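PDB 2R5U: replicative DNA helicase DnaB, 1st part from Mycobacterium tuberculosis, which forms the N-terminal domain of the hexameric replicative helicase, which probably unwinds duplex DNA ahead of the replisome in the 5'-3' direction at the cost of ATP. Local coordinates for residues Q29-A32 and A33-S36; F60-P63 and A64-N67; G101-P104 and Y105-L109. One frame throughout, in Å; residues are numbered along the deposited sequence.

Interaction 1: Q29-A32 and A33-S36; sequences QDLA and AEQS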
loop_
_atom_site.group_PDB
_atom_site.type_symbol
_atom_site.label_atom_id
_atom_site.label_comp_id
_atom_site.label_asym_id
_atom_site.label_seq_id
_atom_site.Cartn_x
_atom_site.Cartn_y
_atom_site.Cartn_z
ATOM N N GLN B 29 -14.996 -26.567 -19.792
ATOM C CA GLN B 29 -13.836 -26.265 -20.650
ATOM C C GLN B 29 -13.707 -27.270 -21.792
ATOM O O GLN B 29 -14.246 -28.371 -21.723
ATOM C CB GLN B 29 -12.541 -26.252 -19.813
ATOM C CG GLN B 29 -12.166 -27.634 -19.232
ATOM C CD GLN B 29 -10.993 -27.595 -18.281
ATOM O OE1 GLN B 29 -9.860 -27.875 -18.668
ATOM N NE2 GLN B 29 -11.253 -27.250 -17.027
ATOM N N ASP B 30 -12.986 -26.896 -22.846
ATOM C CA ASP B 30 -12.575 -27.863 -23.868
ATOM C C ASP B 30 -11.192 -27.448 -24.359
ATOM O O ASP B 30 -11.080 -26.584 -25.235
ATOM C CB ASP B 30 -13.586 -27.955 -25.022
ATOM C CG ASP B 30 -13.344 -29.165 -25.937
ATOM O OD1 ASP B 30 -12.181 -29.544 -26.171
ATOM O OD2 ASP B 30 -14.325 -29.751 -26.441
ATOM N N LEU B 31 -10.155 -28.023 -23.749
ATOM C CA LEU B 31 -8.776 -27.693 -24.095
ATOM C C LEU B 31 -8.430 -28.065 -25.531
ATOM O O LEU B 31 -7.712 -27.325 -26.188
ATOM C CB LEU B 31 -7.777 -28.325 -23.114
ATOM C CG LEU B 31 -7.130 -27.528 -21.966
ATOM C CD1 LEU B 31 -5.967 -26.745 -22.476
ATOM C CD2 LEU B 31 -8.097 -26.591 -21.244
ATOM N N ALA B 32 -8.936 -29.200 -26.008
ATOM C CA ALA B 32 -8.701 -29.631 -27.369
ATOM C C ALA B 32 -9.262 -28.591 -28.341
ATOM O O ALA B 32 -8.596 -28.223 -29.302
ATOM C CB ALA B 32 -9.337 -30.991 -27.621
ATOM N N ALA B 33 -10.493 -28.136 -28.093
ATOM C CA ALA B 33 -11.113 -27.131 -28.970
ATOM C C ALA B 33 -10.367 -25.777 -28.918
ATOM O O ALA B 33 -10.232 -25.094 -29.943
ATOM C CB ALA B 33 -12.586 -26.984 -28.674
ATOM N N GLU B 34 -9.845 -25.412 -27.747
ATOM C CA GLU B 34 -8.997 -24.203 -27.640
ATOM C C GLU B 34 -7.750 -24.291 -28.529
ATOM O O GLU B 34 -7.360 -23.310 -29.167
ATOM C CB GLU B 34 -8.559 -23.922 -26.197
ATOM C CG GLU B 34 -9.726 -23.498 -25.269
ATOM C CD GLU B 34 -9.333 -23.074 -23.860
ATOM O OE1 GLU B 34 -8.134 -22.892 -23.535
ATOM O OE2 GLU B 34 -10.281 -22.881 -23.060
ATOM N N GLN B 35 -7.102 -25.447 -28.502
ATOM C CA GLN B 35 -5.892 -25.696 -29.309
ATOM C C GLN B 35 -6.193 -25.576 -30.795
ATOM O O GLN B 35 -5.485 -24.885 -31.508
ATOM C CB GLN B 35 -5.291 -27.065 -28.961
ATOM C CG GLN B 35 -4.632 -27.111 -27.587
ATOM C CD GLN B 35 -4.314 -28.527 -27.126
ATOM O OE1 GLN B 35 -4.855 -29.512 -27.637
ATOM N NE2 GLN B 35 -3.460 -28.632 -26.140
ATOM N N SER B 36 -7.267 -26.216 -31.235
ATOM C CA SER B 36 -7.714 -26.190 -32.632
ATOM C C SER B 36 -8.061 -24.776 -33.137
ATOM O O SER B 36 -7.733 -24.413 -34.280
ATOM C CB SER B 36 -8.919 -27.116 -32.821
ATOM O OG SER B 36 -8.568 -28.483 -32.594
HETATM O O HOH W 1 -12.653 -24.036 -23.115
HETATM O O HOH W 2 -9.775 -30.545 -31.269
#

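Interaction 2: F60-P63 and A64-N67; sequences FYRP and AHQN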
loop_
_atom_site.group_PDB
_atom_site.type_symbol
_atom_site.label_atom_id
_atom_site.label_comp_id
_atom_site.label_asym_id
_atom_site.label_seq_id
_atom_site.Cartn_x
_atom_site.Cartn_y
_atom_site.Cartn_z
ATOM N N PHE B 60 -10.959 -18.104 -23.064
ATOM C CA PHE B 60 -10.078 -19.266 -22.965
ATOM C C PHE B 60 -9.887 -19.625 -21.497
ATOM O O PHE B 60 -9.605 -18.751 -20.695
ATOM C CB PHE B 60 -8.738 -18.970 -23.635
ATOM C CG PHE B 60 -8.823 -18.970 -25.133
ATOM C CD1 PHE B 60 -9.232 -17.830 -25.812
ATOM C CD2 PHE B 60 -8.570 -20.137 -25.857
ATOM C CE1 PHE B 60 -9.342 -17.832 -27.212
ATOM C CE2 PHE B 60 -8.679 -20.151 -27.251
ATOM C CZ PHE B 60 -9.057 -18.982 -27.922
ATOM N N TYR B 61 -10.077 -20.895 -21.158
ATOM C CA TYR B 61 -9.825 -21.361 -19.794
ATOM C C TYR B 61 -8.342 -21.308 -19.454
ATOM O O TYR B 61 -7.956 -20.813 -18.393
ATOM C CB TYR B 61 -10.356 -22.784 -19.562
ATOM C CG TYR B 61 -10.076 -23.261 -18.144
ATOM C CD1 TYR B 61 -9.194 -24.309 -17.902
ATOM C CD2 TYR B 61 -10.655 -22.612 -17.038
ATOM C CE1 TYR B 61 -8.919 -24.732 -16.587
ATOM C CE2 TYR B 61 -10.383 -23.013 -15.725
ATOM C CZ TYR B 61 -9.518 -24.074 -15.509
ATOM O OH TYR B 61 -9.249 -24.481 -14.216
ATOM N N ARG B 62 -7.505 -21.832 -20.345
ATOM C CA ARG B 62 -6.063 -21.875 -20.081
ATOM C C ARG B 62 -5.411 -20.509 -20.334
ATOM O O ARG B 62 -5.542 -19.973 -21.435
ATOM C CB ARG B 62 -5.410 -22.941 -20.957
ATOM C CG ARG B 62 -4.200 -23.579 -20.316
ATOM C CD ARG B 62 -3.442 -24.393 -21.314
ATOM N NE ARG B 62 -2.061 -23.945 -21.496
ATOM C CZ ARG B 62 -1.016 -24.436 -20.830
ATOM N NH1 ARG B 62 0.209 -23.985 -21.085
ATOM N NH2 ARG B 62 -1.190 -25.387 -19.911
ATOM N N PRO B 63 -4.724 -19.941 -19.322
ATOM C CA PRO B 63 -4.017 -18.654 -19.456
ATOM C C PRO B 63 -3.043 -18.560 -20.661
ATOM O O PRO B 63 -3.037 -17.547 -21.352
ATOM C CB PRO B 63 -3.256 -18.536 -18.127
ATOM C CG PRO B 63 -4.069 -19.327 -17.166
ATOM C CD PRO B 63 -4.608 -20.477 -17.946
ATOM N N ALA B 64 -2.250 -19.601 -20.914
ATOM C CA ALA B 64 -1.374 -19.621 -22.090
ATOM C C ALA B 64 -2.153 -19.407 -23.400
ATOM O O ALA B 64 -1.683 -18.698 -24.283
ATOM C CB ALA B 64 -0.573 -20.927 -22.157
ATOM N N HIS B 65 -3.334 -20.017 -23.499
ATOM C CA HIS B 65 -4.187 -19.888 -24.660
ATOM C C HIS B 65 -4.748 -18.476 -24.813
ATOM O O HIS B 65 -4.780 -17.963 -25.916
ATOM C CB HIS B 65 -5.311 -20.925 -24.668
ATOM C CG HIS B 65 -4.826 -22.336 -24.748
ATOM N ND1 HIS B 65 -5.655 -23.415 -24.567
ATOM C CD2 HIS B 65 -3.593 -22.842 -24.999
ATOM C CE1 HIS B 65 -4.964 -24.531 -24.717
ATOM N NE2 HIS B 65 -3.709 -24.211 -24.976
ATOM N N GLN B 66 -5.175 -17.847 -23.707
ATOM C CA GLN B 66 -5.620 -16.445 -23.766
ATOM C C GLN B 66 -4.501 -15.537 -24.255
ATOM O O GLN B 66 -4.749 -14.616 -25.021
ATOM C CB GLN B 66 -6.141 -15.913 -22.411
ATOM C CG GLN B 66 -6.919 -14.589 -22.553
ATOM C CD GLN B 66 -8.228 -14.762 -23.300
ATOM O OE1 GLN B 66 -8.443 -14.157 -24.364
ATOM N NE2 GLN B 66 -9.096 -15.624 -22.778
ATOM N N ASN B 67 -3.285 -15.783 -23.785
ATOM C CA ASN B 67 -2.117 -14.982 -24.159
ATOM C C ASN B 67 -1.896 -15.072 -25.673
ATOM O O ASN B 67 -1.662 -14.056 -26.342
ATOM C CB ASN B 67 -0.844 -15.473 -23.462
ATOM C CG ASN B 67 -0.802 -15.165 -21.941
ATOM O OD1 ASN B 67 -1.475 -14.261 -21.437
ATOM N ND2 ASN B 67 0.037 -15.907 -21.228
#

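Interaction 3: G101-P104 and Y105-L109; sequences GGAP and YLHTL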
loop_
_atom_site.group_PDB
_atom_site.type_symbol
_atom_site.label_atom_id
_atom_site.label_comp_id
_atom_site.label_asym_id
_atom_site.label_seq_id
_atom_site.Cartn_x
_atom_site.Cartn_y
_atom_site.Cartn_z
ATOM N N GLY B 101 6.054 -21.639 -23.506
ATOM C CA GLY B 101 6.945 -22.660 -24.057
ATOM C C GLY B 101 7.472 -22.367 -25.453
ATOM O O GLY B 101 7.804 -23.291 -26.210
ATOM N N GLY B 102 7.522 -21.087 -25.812
ATOM C CA GLY B 102 8.226 -20.661 -27.022
ATOM C C GLY B 102 7.532 -20.989 -28.321
ATOM O O GLY B 102 6.411 -21.515 -28.328
ATOM N N ALA B 103 8.204 -20.678 -29.435
ATOM C CA ALA B 103 7.663 -20.955 -30.760
ATOM C C ALA B 103 7.337 -22.429 -30.978
ATOM O O ALA B 103 6.387 -22.729 -31.713
ATOM C CB ALA B 103 8.599 -20.432 -31.878
ATOM N N PRO B 104 8.097 -23.360 -30.340
ATOM C CA PRO B 104 7.736 -24.779 -30.503
ATOM C C PRO B 104 6.288 -25.044 -30.069
ATOM O O PRO B 104 5.608 -25.863 -30.677
ATOM C CB PRO B 104 8.703 -25.499 -29.553
ATOM C CG PRO B 104 9.869 -24.586 -29.441
ATOM C CD PRO B 104 9.283 -23.211 -29.468
ATOM N N TYR B 105 5.818 -24.336 -29.046
ATOM C CA TYR B 105 4.420 -24.473 -28.638
ATOM C C TYR B 105 3.445 -24.018 -29.732
ATOM O O TYR B 105 2.434 -24.677 -29.981
ATOM C CB TYR B 105 4.162 -23.721 -27.341
ATOM C CG TYR B 105 2.745 -23.856 -26.894
ATOM C CD1 TYR B 105 1.935 -22.733 -26.742
ATOM C CD2 TYR B 105 2.198 -25.114 -26.656
ATOM C CE1 TYR B 105 0.619 -22.860 -26.333
ATOM C CE2 TYR B 105 0.878 -25.252 -26.259
ATOM C CZ TYR B 105 0.105 -24.115 -26.096
ATOM O OH TYR B 105 -1.197 -24.243 -25.712
ATOM N N LEU B 106 3.750 -22.889 -30.376
ATOM C CA LEU B 106 2.954 -22.419 -31.513
ATOM C C LEU B 106 2.926 -23.423 -32.660
ATOM O O LEU B 106 1.886 -23.615 -33.289
ATOM C CB LEU B 106 3.437 -21.048 -32.008
ATOM C CG LEU B 106 3.514 -19.914 -30.984
ATOM C CD1 LEU B 106 3.979 -18.659 -31.717
ATOM C CD2 LEU B 106 2.155 -19.698 -30.314
ATOM N N HIS B 107 4.060 -24.074 -32.913
ATOM C CA HIS B 107 4.135 -25.115 -33.940
ATOM C C HIS B 107 3.307 -26.351 -33.572
ATOM O O HIS B 107 2.670 -26.932 -34.438
ATOM C CB HIS B 107 5.589 -25.483 -34.249
ATOM C CG HIS B 107 6.321 -24.414 -34.997
ATOM N ND1 HIS B 107 5.975 -24.040 -36.279
ATOM C CD2 HIS B 107 7.344 -23.608 -34.632
ATOM C CE1 HIS B 107 6.775 -23.069 -36.682
ATOM N NE2 HIS B 107 7.614 -22.787 -35.700
ATOM N N THR B 108 3.306 -26.714 -32.289
ATOM C CA THR B 108 2.424 -27.774 -31.774
ATOM C C THR B 108 0.932 -27.443 -32.009
ATOM O O THR B 108 0.180 -28.274 -32.520
ATOM C CB THR B 108 2.690 -28.047 -30.279
ATOM O OG1 THR B 108 4.034 -28.512 -30.097
ATOM C CG2 THR B 108 1.740 -29.087 -29.747
ATOM N N LEU B 109 0.520 -26.219 -31.679
ATOM C CA LEU B 109 -0.852 -25.759 -31.942
ATOM C C LEU B 109 -1.257 -25.856 -33.399
ATOM O O LEU B 109 -2.357 -26.296 -33.711
ATOM C CB LEU B 109 -1.040 -24.314 -31.478
ATOM C CG LEU B 109 -1.004 -24.074 -29.980
ATOM C CD1 LEU B 109 -1.174 -22.591 -29.688
ATOM C CD2 LEU B 109 -2.089 -24.901 -29.288
#

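Interaction 1: Q29-A32 and A33-S36
Asp30 caps the helix that opens just after it, and Ala33 is the residue it grips. The carboxylate oxygen OD1 of Asp30 accepts the backbone N-H of Ala33 N at 2.9 Å. The N-H (N-H...O angle 162°) meets the oxygen from well above the carboxylate plane. With CG turned anti to the backbone N (chi1 -167°), the carboxylate reaches forward over the first turn, where Asp30 CG also packs on Ala33 CB at 3.6 Å. Backbone bonds then take over: Glu34 N to Asp30 O at 3.0 Å, Gln35 N to Leu31 O, and Ser36 N to Ala32 O.

Glu34 lays its extended chain back along this turn, its CG 3.4 Å from Asp30 O. Its carboxylate serves partners beyond the two segments. OE1 accepts from His65 ND1, and OE2 accepts from Tyr61 N as well as from a water, 2.6 Å from Glu34 OE2, that in turn takes the N-H of Asp30. The water thus couples the capping residue to the buried acid, whose charge is probably eased by this ring of donors. A second water sits 2.7 Å from Ser36 OG and makes a weak bond to Ala32 O.

Farther out, Ile125 of helix 119-147 touches both Asp30 and Ala33, covering the cap, while Leu31 leans on Arg62 and His65. A side chain at the N-cap accepting the amide three residues on is the classic Asp N-cap, which here starts helix 31-43 in the all-helical DnaB N-terminal domain.

Interaction 2: F60-P63 and A64-N67
Arg62 and His65 meet through carbon and ring rather than through charge. The CD methylene of Arg62 lies over one face of the imidazole, 3.8 Å from the ring centroid of His65 and 15° off its normal, a CH-pi contact. Arg62 CB joins it on the ring, 3.6 Å from His65 ND1. A bend at chi3 (120°) then carries the guanidinium past the ring to Ala64 CB, which lies 3.3 Å from Arg62 NH1.

A second packing contact comes from Phe60. Phe60 CD2 comes to 3.6 Å from His65 CB, the two side chains crossing at about a right angle, while Gln66, bent at chi2, runs obliquely across Phe60 and brings its amide to the edge of the ring.

Among hydrogen bonds, Arg62 O, at the N-cap, takes Gln66 N at 3.1 Å, in the carbonyl plane, and His65 N in a weak, strongly bent bond. Asn67 N donates to Pro63 O at 3.0 Å, adding the next rung of the young helix. Both nitrogens of the imidazole are used outside the segments: ND1 bonds to Glu34, NE2 weakly to the hydroxyl of Tyr105, which would fix the ring's rotation.

The turn leads the loop after helix 45-52 into helix 63-77, with Phe60, Arg62 and His65 all packed against helix 31-43 and the ring of Phe60 meeting that of Tyr69 of helix 63-77, planes at about 45°.

Interaction 3: G101-P104 and Y105-L109
Pro104 and Thr108 share a doubly used carbonyl: Pro104 O accepts the backbone N-H of Thr108 N at 2.9 Å and the hydroxyl of the same residue, OG1, at 3.1 Å. The two donors come from opposite faces of the carbonyl plane. Placing OG1 anti to the carbonyl carbon (chi1 -62°) swings the hydroxyl back along the helix to that oxygen.

Tyr105 N donates its N-H to Gly102 O at 3.0 Å, from above the carbonyl plane, and the residue rests its CB against the same oxygen. CG of Leu109 lies over one face of the Tyr105 ring, and the hydroxyl makes a weak bond to His65.

Ala103 contributes mainly through its carbonyl: Ala103 O accepts His107 N at 2.9 Å, while CD2 of the His107 ring lies 3.2 Å from Ala103 O. Just before, Gly101 ends helix 97-100 in a Schellman motif, its positive phi (102°) well suited to glycine.

Cohesion here is thus largely polar and close to the backbone: carbonyls hold the first turn, and a side-chain hydroxyl reinforces one of them on a surface-facing part of the helix.

In the fold
From the N terminus, interactions 1, 2 and 3 follow in series; none nests within or crosses another, and each closes a single turn. Residues 29-36 start helix 31-43, residues 60-67 bring the loop after helix 45-52 into helix 63-77, and residues 101-109 turn from helix 97-100 into helix 102-111. Space reunites them: Glu34 of interaction 1 bonds to His65 and Tyr61 N of interaction 2, and the other nitrogen of His65 makes a weak bond to the hydroxyl of Tyr105 of interaction 3. Gln35 packing on Leu109 closes the triangle, bringing the first turns of helices 31-43, 63-77 and 102-111 together.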